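PDB 1GUT: molybdenum-pterin-binding protein 2 from Clostridium pasteurianum, which binds molybdate as a small molbindin, acquiring the oxyanion passively within an assembly of six identical subunits. Local coordinates for residues Lys10-Glu24 and Leu27-Leu41. Sequence-based numbering, arbitrary orientation.
Sequences KGKVVGLKKGVVTAE and LEIAGGNKITSIISL
Two antiparallel beta hairpins sharing the strand 22-29 make up this contact, a three-stranded meander with Leu-41 packed against the turn at one end. In the first hairpin Lys-12 and Glu-28 form a hydrogen-bonded pair: Glu-28 N gives a nearly straight bond to Lys-12 O (2.8 Å, 167° at the hydrogen), and Lys-12 N returns one to Glu-28 O. Next to it Leu-27 drives CD2 against Val-13 CG2 at 3.5 Å, tight for two methyls; with chi1 at 177°, Val-13 keeps CG2 beside its own backbone N. Val-14 lays CG1 against Glu-28 CB, the two side chains crossing at about a right angle. Val-14 and Gly-15 together oppose Val-26 in a classic beta bulge. A water bridges Lys-10 O and Ala-30 N where the type II turn from Ile-29 to Gly-32 begins.

In the second hairpin Ala-23 and Ile-39 exchange two backbone bonds, and Glu-24 lays its CG against Thr-36 CG2 (3.8 Å). Beyond them Leu-41 N reaches Val-21 O at 2.9 Å from above the carbonyl plane. CG of Leu-41 stands anti to its N (chi1 -179°), and the branch then splits: Leu-41 CD1 lies 3.8 Å from Lys-18 CG, while CD2 sits 3.6 Å from Gly-19 O. Ser-40 takes the N-cap position of helix 41-47, its OG also hydrogen-bonded to Ser-43 OG; Val-44 of that helix packs on Ala-23 and Ile-39. Such a coiled meander leading into a short helix is characteristic of the OB-like TOBE/Mop fold.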
ATOM      1  N   LYS A  10     -14.447  13.899  -3.679  1.00 11.95           N
ATOM      2  CA  LYS A  10     -15.881  13.590  -3.755  1.00 13.78           C
ATOM      3  C   LYS A  10     -16.281  13.215  -5.169  1.00 14.36           C
ATOM      4  O   LYS A  10     -15.831  13.839  -6.127  1.00 15.35           O
ATOM      5  CB  LYS A  10     -16.728  14.811  -3.339  1.00 15.15           C
ATOM      6  CG  LYS A  10     -16.510  15.298  -1.923  1.00 18.84           C
ATOM      7  CD  LYS A  10     -17.450  16.466  -1.586  1.00 24.67           C
ATOM      8  CE  LYS A  10     -17.228  17.021  -0.185  1.00 29.49           C
ATOM      9  NZ  LYS A  10     -16.222  18.134  -0.124  1.00 33.12           N
ATOM     10  N   GLY A  11     -17.164  12.230  -5.305  1.00 13.72           N
ATOM     11  CA  GLY A  11     -17.576  11.835  -6.635  1.00 15.56           C
ATOM     12  C   GLY A  11     -18.864  11.069  -6.633  1.00 15.42           C
ATOM     13  O   GLY A  11     -19.466  10.877  -5.590  1.00 17.01           O
ATOM     14  N   LYS A  12     -19.271  10.643  -7.819  1.00 14.71           N
ATOM     15  CA  LYS A  12     -20.505   9.910  -7.984  1.00 14.29           C
ATOM     16  C   LYS A  12     -20.146   8.550  -8.552  1.00 13.62           C
ATOM     17  O   LYS A  12     -19.337   8.453  -9.470  1.00 12.77           O
ATOM     18  CB  LYS A  12     -21.399  10.675  -8.967  1.00 15.74           C
ATOM     19  CG  LYS A  12     -22.722  10.011  -9.213  1.00 18.38           C
ATOM     20  CD  LYS A  12     -23.611  10.925 -10.074  1.00 21.83           C
ATOM     21  CE  LYS A  12     -25.044  10.401 -10.171  1.00 24.45           C
ATOM     22  NZ  LYS A  12     -25.837  10.604  -8.914  1.00 25.67           N
ATOM     23  N   VAL A  13     -20.731   7.494  -7.996  1.00 12.32           N
ATOM     24  CA  VAL A  13     -20.438   6.157  -8.494  1.00 12.81           C
ATOM     25  C   VAL A  13     -20.993   5.998  -9.902  1.00 12.51           C
ATOM     26  O   VAL A  13     -22.216   6.172 -10.119  1.00 12.88           O
ATOM     27  CB  VAL A  13     -21.039   5.068  -7.601  1.00 12.82           C
ATOM     28  CG1 VAL A  13     -20.768   3.720  -8.208  1.00 12.91           C
ATOM     29  CG2 VAL A  13     -20.459   5.146  -6.177  1.00 13.20           C
ATOM     30  N   VAL A  14     -20.119   5.693 -10.863  1.00 11.99           N
ATOM     31  CA  VAL A  14     -20.532   5.455 -12.240  1.00 13.17           C
ATOM     32  C   VAL A  14     -20.324   4.006 -12.671  1.00 13.65           C
ATOM     33  O   VAL A  14     -20.755   3.596 -13.758  1.00 16.08           O
ATOM     34  CB  VAL A  14     -19.874   6.416 -13.258  1.00 13.02           C
ATOM     35  CG1 VAL A  14     -20.340   7.839 -13.019  1.00 14.66           C
ATOM     36  CG2 VAL A  14     -18.326   6.336 -13.220  1.00 12.88           C
ATOM     37  N   GLY A  15     -19.660   3.222 -11.836  1.00 13.49           N
ATOM     38  CA  GLY A  15     -19.443   1.818 -12.131  1.00 14.35           C
ATOM     39  C   GLY A  15     -19.277   1.015 -10.857  1.00 13.91           C
ATOM     40  O   GLY A  15     -18.661   1.467  -9.902  1.00 12.70           O
ATOM     41  N   LEU A  16     -19.814  -0.195 -10.859  1.00 14.02           N
ATOM     42  CA  LEU A  16     -19.701  -1.109  -9.724  1.00 14.20           C
ATOM     43  C   LEU A  16     -19.696  -2.525 -10.253  1.00 14.02           C
ATOM     44  O   LEU A  16     -20.617  -2.918 -10.973  1.00 14.98           O
ATOM     45  CB  LEU A  16     -20.858  -0.906  -8.740  1.00 14.28           C
ATOM     46  CG  LEU A  16     -20.922  -1.814  -7.513  1.00 16.77           C
ATOM     47  CD1 LEU A  16     -19.691  -1.645  -6.637  1.00 17.63           C
ATOM     48  CD2 LEU A  16     -22.177  -1.458  -6.726  1.00 19.38           C
ATOM     49  N   LYS A  17     -18.651  -3.290  -9.939  1.00 12.44           N
ATOM     50  CA  LYS A  17     -18.557  -4.684 -10.369  1.00 13.45           C
ATOM     51  C   LYS A  17     -18.195  -5.488  -9.142  1.00 13.29           C
ATOM     52  O   LYS A  17     -17.155  -5.263  -8.538  1.00 11.84           O
ATOM     53  CB  LYS A  17     -17.501  -4.827 -11.475  1.00 14.83           C
ATOM     54  CG  LYS A  17     -17.328  -6.257 -11.986  1.00 17.54           C
ATOM     55  CD  LYS A  17     -16.504  -6.309 -13.282  1.00 20.97           C
ATOM     56  CE  LYS A  17     -15.059  -5.814 -13.089  1.00 22.50           C
ATOM     57  NZ  LYS A  17     -14.220  -5.909 -14.347  1.00 22.48           N
ATOM     58  N   LYS A  18     -19.055  -6.414  -8.758  1.00 12.85           N
ATOM     59  CA  LYS A  18     -18.848  -7.206  -7.573  1.00 13.77           C
ATOM     60  C   LYS A  18     -18.189  -8.526  -7.876  1.00 14.00           C
ATOM     61  O   LYS A  18     -18.550  -9.222  -8.814  1.00 15.99           O
ATOM     62  CB  LYS A  18     -20.204  -7.501  -6.919  1.00 14.25           C
ATOM     63  CG  LYS A  18     -20.882  -6.271  -6.382  1.00 16.24           C
ATOM     64  CD  LYS A  18     -22.264  -6.549  -5.791  1.00 19.53           C
ATOM     65  CE  LYS A  18     -22.903  -5.239  -5.296  1.00 23.98           C
ATOM     66  NZ  LYS A  18     -24.235  -5.451  -4.641  1.00 26.88           N
ATOM     67  N   GLY A  19     -17.206  -8.854  -7.062  1.00 13.95           N
ATOM     68  CA  GLY A  19     -16.547 -10.147  -7.155  1.00 14.96           C
ATOM     69  C   GLY A  19     -16.984 -10.979  -5.959  1.00 16.36           C
ATOM     70  O   GLY A  19     -18.029 -10.736  -5.357  1.00 17.55           O
ATOM     71  N   VAL A  20     -16.193 -11.969  -5.594  1.00 17.59           N
ATOM     72  CA  VAL A  20     -16.538 -12.807  -4.446  1.00 18.12           C
ATOM     73  C   VAL A  20     -15.957 -12.266  -3.149  1.00 17.23           C
ATOM     74  O   VAL A  20     -16.603 -12.294  -2.097  1.00 17.25           O
ATOM     75  CB  VAL A  20     -16.117 -14.275  -4.702  1.00 19.77           C
ATOM     76  CG1 VAL A  20     -16.097 -15.073  -3.432  1.00 21.54           C
ATOM     77  CG2 VAL A  20     -17.094 -14.868  -5.683  1.00 21.33           C
ATOM     78  N   VAL A  21     -14.766 -11.684  -3.251  1.00 16.10           N
ATOM     79  CA  VAL A  21     -14.091 -11.155  -2.096  1.00 15.56           C
ATOM     80  C   VAL A  21     -13.996  -9.647  -2.173  1.00 14.41           C
ATOM     81  O   VAL A  21     -14.094  -8.973  -1.162  1.00 14.40           O
ATOM     82  CB  VAL A  21     -12.640 -11.787  -1.997  1.00 15.45           C
ATOM     83  CG1 VAL A  21     -11.785 -11.098  -0.944  1.00 17.63           C
ATOM     84  CG2 VAL A  21     -12.712 -13.302  -1.785  1.00 17.88           C
ATOM     85  N   THR A  22     -13.853  -9.119  -3.381  1.00 13.51           N
ATOM     86  CA  THR A  22     -13.695  -7.682  -3.535  1.00 12.79           C
ATOM     87  C   THR A  22     -14.715  -7.150  -4.518  1.00 12.65           C
ATOM     88  O   THR A  22     -15.520  -7.895  -5.081  1.00 13.16           O
ATOM     89  CB  THR A  22     -12.298  -7.341  -4.093  1.00 13.26           C
ATOM     90  OG1 THR A  22     -12.137  -7.975  -5.373  1.00 15.84           O
ATOM     91  CG2 THR A  22     -11.189  -7.940  -3.217  1.00 14.86           C
ATOM     92  N   ALA A  23     -14.702  -5.836  -4.662  1.00 11.56           N
ATOM     93  CA  ALA A  23     -15.579  -5.143  -5.592  1.00 11.07           C
ATOM     94  C   ALA A  23     -14.842  -3.945  -6.120  1.00 10.77           C
ATOM     95  O   ALA A  23     -14.069  -3.321  -5.409  1.00 11.56           O
ATOM     96  CB  ALA A  23     -16.868  -4.679  -4.897  1.00 11.93           C
ATOM     97  N   GLU A  24     -15.113  -3.633  -7.377  1.00  9.89           N
ATOM     98  CA  GLU A  24     -14.511  -2.506  -8.061  1.00 11.08           C
ATOM     99  C   GLU A  24     -15.546  -1.402  -8.152  1.00 11.16           C
ATOM    100  O   GLU A  24     -16.632  -1.598  -8.685  1.00 11.51           O
ATOM    101  CB  GLU A  24     -14.040  -2.915  -9.456  1.00 12.40           C
ATOM    102  CG  GLU A  24     -13.319  -1.776 -10.192  1.00 15.60           C
ATOM    103  CD  GLU A  24     -12.995  -2.138 -11.624  1.00 20.90           C
ATOM    104  OE1 GLU A  24     -12.554  -3.266 -11.852  1.00 23.36           O
ATOM    105  OE2 GLU A  24     -13.178  -1.300 -12.529  1.00 25.86           O
ATOM    106  N   LEU A  27     -15.672   6.012  -9.531  1.00 12.02           N
ATOM    107  CA  LEU A  27     -16.291   7.281  -9.188  1.00 13.12           C
ATOM    108  C   LEU A  27     -15.887   8.353 -10.179  1.00 13.10           C
ATOM    109  O   LEU A  27     -14.721   8.458 -10.558  1.00 12.84           O
ATOM    110  CB  LEU A  27     -15.778   7.776  -7.832  1.00 15.40           C
ATOM    111  CG  LEU A  27     -15.892   6.988  -6.546  1.00 18.32           C
ATOM    112  CD1 LEU A  27     -15.392   7.888  -5.406  1.00 21.72           C
ATOM    113  CD2 LEU A  27     -17.336   6.623  -6.332  1.00 21.06           C
ATOM    114  N   GLU A  28     -16.842   9.171 -10.569  1.00 12.88           N
ATOM    115  CA  GLU A  28     -16.547  10.313 -11.433  1.00 14.68           C
ATOM    116  C   GLU A  28     -16.357  11.496 -10.486  1.00 15.56           C
ATOM    117  O   GLU A  28     -17.266  11.837  -9.730  1.00 15.56           O
ATOM    118  CB  GLU A  28     -17.736  10.599 -12.355  1.00 15.65           C
ATOM    119  CG  GLU A  28     -17.629  11.907 -13.129  1.00 18.28           C
ATOM    120  CD  GLU A  28     -18.990  12.456 -13.571  1.00 23.44           C
ATOM    121  OE1 GLU A  28     -20.038  11.757 -13.472  1.00 27.53           O
ATOM    122  OE2 GLU A  28     -19.012  13.614 -14.025  1.00 26.60           O
ATOM    123  N   ILE A  29     -15.187  12.119 -10.510  1.00 15.63           N
ATOM    124  CA  ILE A  29     -14.954  13.235  -9.599  1.00 17.97           C
ATOM    125  C   ILE A  29     -15.076  14.548 -10.358  1.00 20.35           C
ATOM    126  O   ILE A  29     -15.348  14.530 -11.560  1.00 20.88           O
ATOM    127  CB  ILE A  29     -13.611  13.058  -8.843  1.00 17.46           C
ATOM    128  CG1 ILE A  29     -12.439  13.069  -9.808  1.00 17.77           C
ATOM    129  CG2 ILE A  29     -13.627  11.738  -8.039  1.00 17.21           C
ATOM    130  CD1 ILE A  29     -11.094  13.133  -9.086  1.00 17.25           C
ATOM    131  N   ALA A  30     -14.918  15.663  -9.641  1.00 21.75           N
ATOM    132  CA  ALA A  30     -15.050  17.004 -10.209  1.00 23.69           C
ATOM    133  C   ALA A  30     -14.222  17.119 -11.450  1.00 24.28           C
ATOM    134  O   ALA A  30     -13.054  16.738 -11.473  1.00 25.09           O
ATOM    135  CB  ALA A  30     -14.666  18.075  -9.195  1.00 23.65           C
ATOM    136  N   GLY A  31     -14.833  17.683 -12.484  1.00 25.52           N
ATOM    137  CA  GLY A  31     -14.176  17.842 -13.759  1.00 26.66           C
ATOM    138  C   GLY A  31     -14.583  16.677 -14.632  1.00 27.13           C
ATOM    139  O   GLY A  31     -14.535  16.771 -15.860  1.00 28.10           O
ATOM    140  N   GLY A  32     -14.983  15.579 -13.990  1.00 26.65           N
ATOM    141  CA  GLY A  32     -15.426  14.387 -14.697  1.00 25.90           C
ATOM    142  C   GLY A  32     -14.490  13.186 -14.719  1.00 25.50           C
ATOM    143  O   GLY A  32     -14.942  12.106 -15.116  1.00 25.82           O
ATOM    144  N   ASN A  33     -13.216  13.380 -14.310  1.00 25.11           N
ATOM    145  CA  ASN A  33     -12.129  12.360 -14.227  1.00 24.47           C
ATOM    146  C   ASN A  33     -12.558  11.175 -13.364  1.00 21.48           C
ATOM    147  O   ASN A  33     -13.369  11.344 -12.471  1.00 19.54           O
ATOM    148  CB  ASN A  33     -10.920  13.019 -13.577  1.00 26.09           C
ATOM    149  CG  ASN A  33      -9.615  12.247 -13.767  1.00 30.03           C
ATOM    150  OD1 ASN A  33      -9.602  11.022 -13.935  1.00 34.91           O
ATOM    151  ND2 ASN A  33      -8.493  12.990 -13.750  1.00 30.06           N
ATOM    152  N   LYS A  34     -12.011   9.987 -13.606  1.00 18.88           N
ATOM    153  CA  LYS A  34     -12.462   8.831 -12.834  1.00 17.95           C
ATOM    154  C   LYS A  34     -11.472   8.308 -11.840  1.00 16.50           C
ATOM    155  O   LYS A  34     -10.267   8.314 -12.087  1.00 16.98           O
ATOM    156  CB  LYS A  34     -12.826   7.668 -13.763  1.00 19.29           C
ATOM    157  CG  LYS A  34     -13.793   8.061 -14.816  1.00 22.09           C
ATOM    158  CD  LYS A  34     -14.260   6.915 -15.666  1.00 27.22           C
ATOM    159  CE  LYS A  34     -15.320   7.463 -16.602  1.00 29.89           C
ATOM    160  NZ  LYS A  34     -16.120   8.541 -15.916  1.00 32.28           N
ATOM    161  N   ILE A  35     -12.001   7.862 -10.711  1.00 13.62           N
ATOM    162  CA  ILE A  35     -11.191   7.239  -9.668  1.00 12.92           C
ATOM    163  C   ILE A  35     -11.739   5.838  -9.502  1.00 12.44           C
ATOM    164  O   ILE A  35     -12.939   5.645  -9.353  1.00 12.89           O
ATOM    165  CB  ILE A  35     -11.305   7.986  -8.318  1.00 13.52           C
ATOM    166  CG1 ILE A  35     -10.621   9.356  -8.400  1.00 17.10           C
ATOM    167  CG2 ILE A  35     -10.737   7.083  -7.177  1.00 15.36           C
ATOM    168  CD1 ILE A  35      -9.120   9.286  -8.454  1.00 20.35           C
ATOM    169  N   THR A  36     -10.849   4.851  -9.536  1.00 10.98           N
ATOM    170  CA  THR A  36     -11.205   3.443  -9.395  1.00 10.90           C
ATOM    171  C   THR A  36     -10.677   2.930  -8.063  1.00 10.42           C
ATOM    172  O   THR A  36      -9.519   3.161  -7.695  1.00 10.29           O
ATOM    173  CB  THR A  36     -10.589   2.645 -10.544  1.00 11.67           C
ATOM    174  OG1 THR A  36     -11.099   3.152 -11.781  1.00 13.34           O
ATOM    175  CG2 THR A  36     -11.016   1.170 -10.509  1.00 13.63           C
ATOM    176  N   SER A  37     -11.543   2.212  -7.359  1.00 10.59           N
ATOM    177  CA  SER A  37     -11.238   1.666  -6.049  1.00 10.66           C
ATOM    178  C   SER A  37     -11.566   0.195  -6.002  1.00 10.04           C
ATOM    179  O   SER A  37     -12.587  -0.226  -6.535  1.00 10.64           O
ATOM    180  CB  SER A  37     -12.154   2.357  -5.029  1.00 11.74           C
ATOM    181  OG  SER A  37     -12.081   1.770  -3.739  1.00 12.58           O
ATOM    182  N   ILE A  38     -10.704  -0.613  -5.378  1.00  9.42           N
ATOM    183  CA  ILE A  38     -11.034  -2.022  -5.163  1.00 10.71           C
ATOM    184  C   ILE A  38     -11.097  -2.193  -3.652  1.00 11.33           C
ATOM    185  O   ILE A  38     -10.095  -1.988  -2.959  1.00 12.65           O
ATOM    186  CB  ILE A  38     -10.043  -2.977  -5.863  1.00 10.73           C
ATOM    187  CG1 ILE A  38     -10.232  -2.842  -7.366  1.00 12.25           C
ATOM    188  CG2 ILE A  38     -10.228  -4.449  -5.395  1.00 12.73           C
ATOM    189  CD1 ILE A  38      -9.194  -3.593  -8.191  1.00 15.99           C
ATOM    190  N   ILE A  39     -12.293  -2.495  -3.146  1.00 10.90           N
ATOM    191  CA  ILE A  39     -12.539  -2.668  -1.719  1.00 12.40           C
ATOM    192  C   ILE A  39     -13.157  -4.028  -1.470  1.00 11.91           C
ATOM    193  O   ILE A  39     -13.422  -4.776  -2.410  1.00 11.81           O
ATOM    194  CB  ILE A  39     -13.480  -1.560  -1.167  1.00 13.85           C
ATOM    195  CG1 ILE A  39     -14.799  -1.553  -1.935  1.00 14.58           C
ATOM    196  CG2 ILE A  39     -12.817  -0.196  -1.234  1.00 15.36           C
ATOM    197  CD1 ILE A  39     -15.855  -0.565  -1.408  1.00 16.92           C
ATOM    198  N   SER A  40     -13.350  -4.381  -0.208  1.00 11.39           N
ATOM    199  CA  SER A  40     -13.975  -5.662   0.060  1.00 12.18           C
ATOM    200  C   SER A  40     -15.449  -5.648  -0.291  1.00 12.86           C
ATOM    201  O   SER A  40     -16.107  -4.615  -0.205  1.00 12.79           O
ATOM    202  CB  SER A  40     -13.813  -6.068   1.526  1.00 13.31           C
ATOM    203  OG  SER A  40     -14.675  -5.305   2.360  1.00 14.42           O
ATOM    204  N   LEU A  41     -15.975  -6.801  -0.668  1.00 12.86           N
ATOM    205  CA  LEU A  41     -17.394  -6.906  -0.974  1.00 14.20           C
ATOM    206  C   LEU A  41     -18.200  -6.603   0.290  1.00 14.87           C
ATOM    207  O   LEU A  41     -19.258  -5.975   0.230  1.00 14.37           O
ATOM    208  CB  LEU A  41     -17.710  -8.307  -1.499  1.00 14.57           C
ATOM    209  CG  LEU A  41     -19.168  -8.556  -1.886  1.00 14.40           C
ATOM    210  CD1 LEU A  41     -19.525  -7.742  -3.150  1.00 16.50           C
ATOM    211  CD2 LEU A  41     -19.399 -10.033  -2.136  1.00 16.67           C
TER
HETATM  212  O   HOH W   1     -14.480  16.025  -6.660  1.00 21.69           O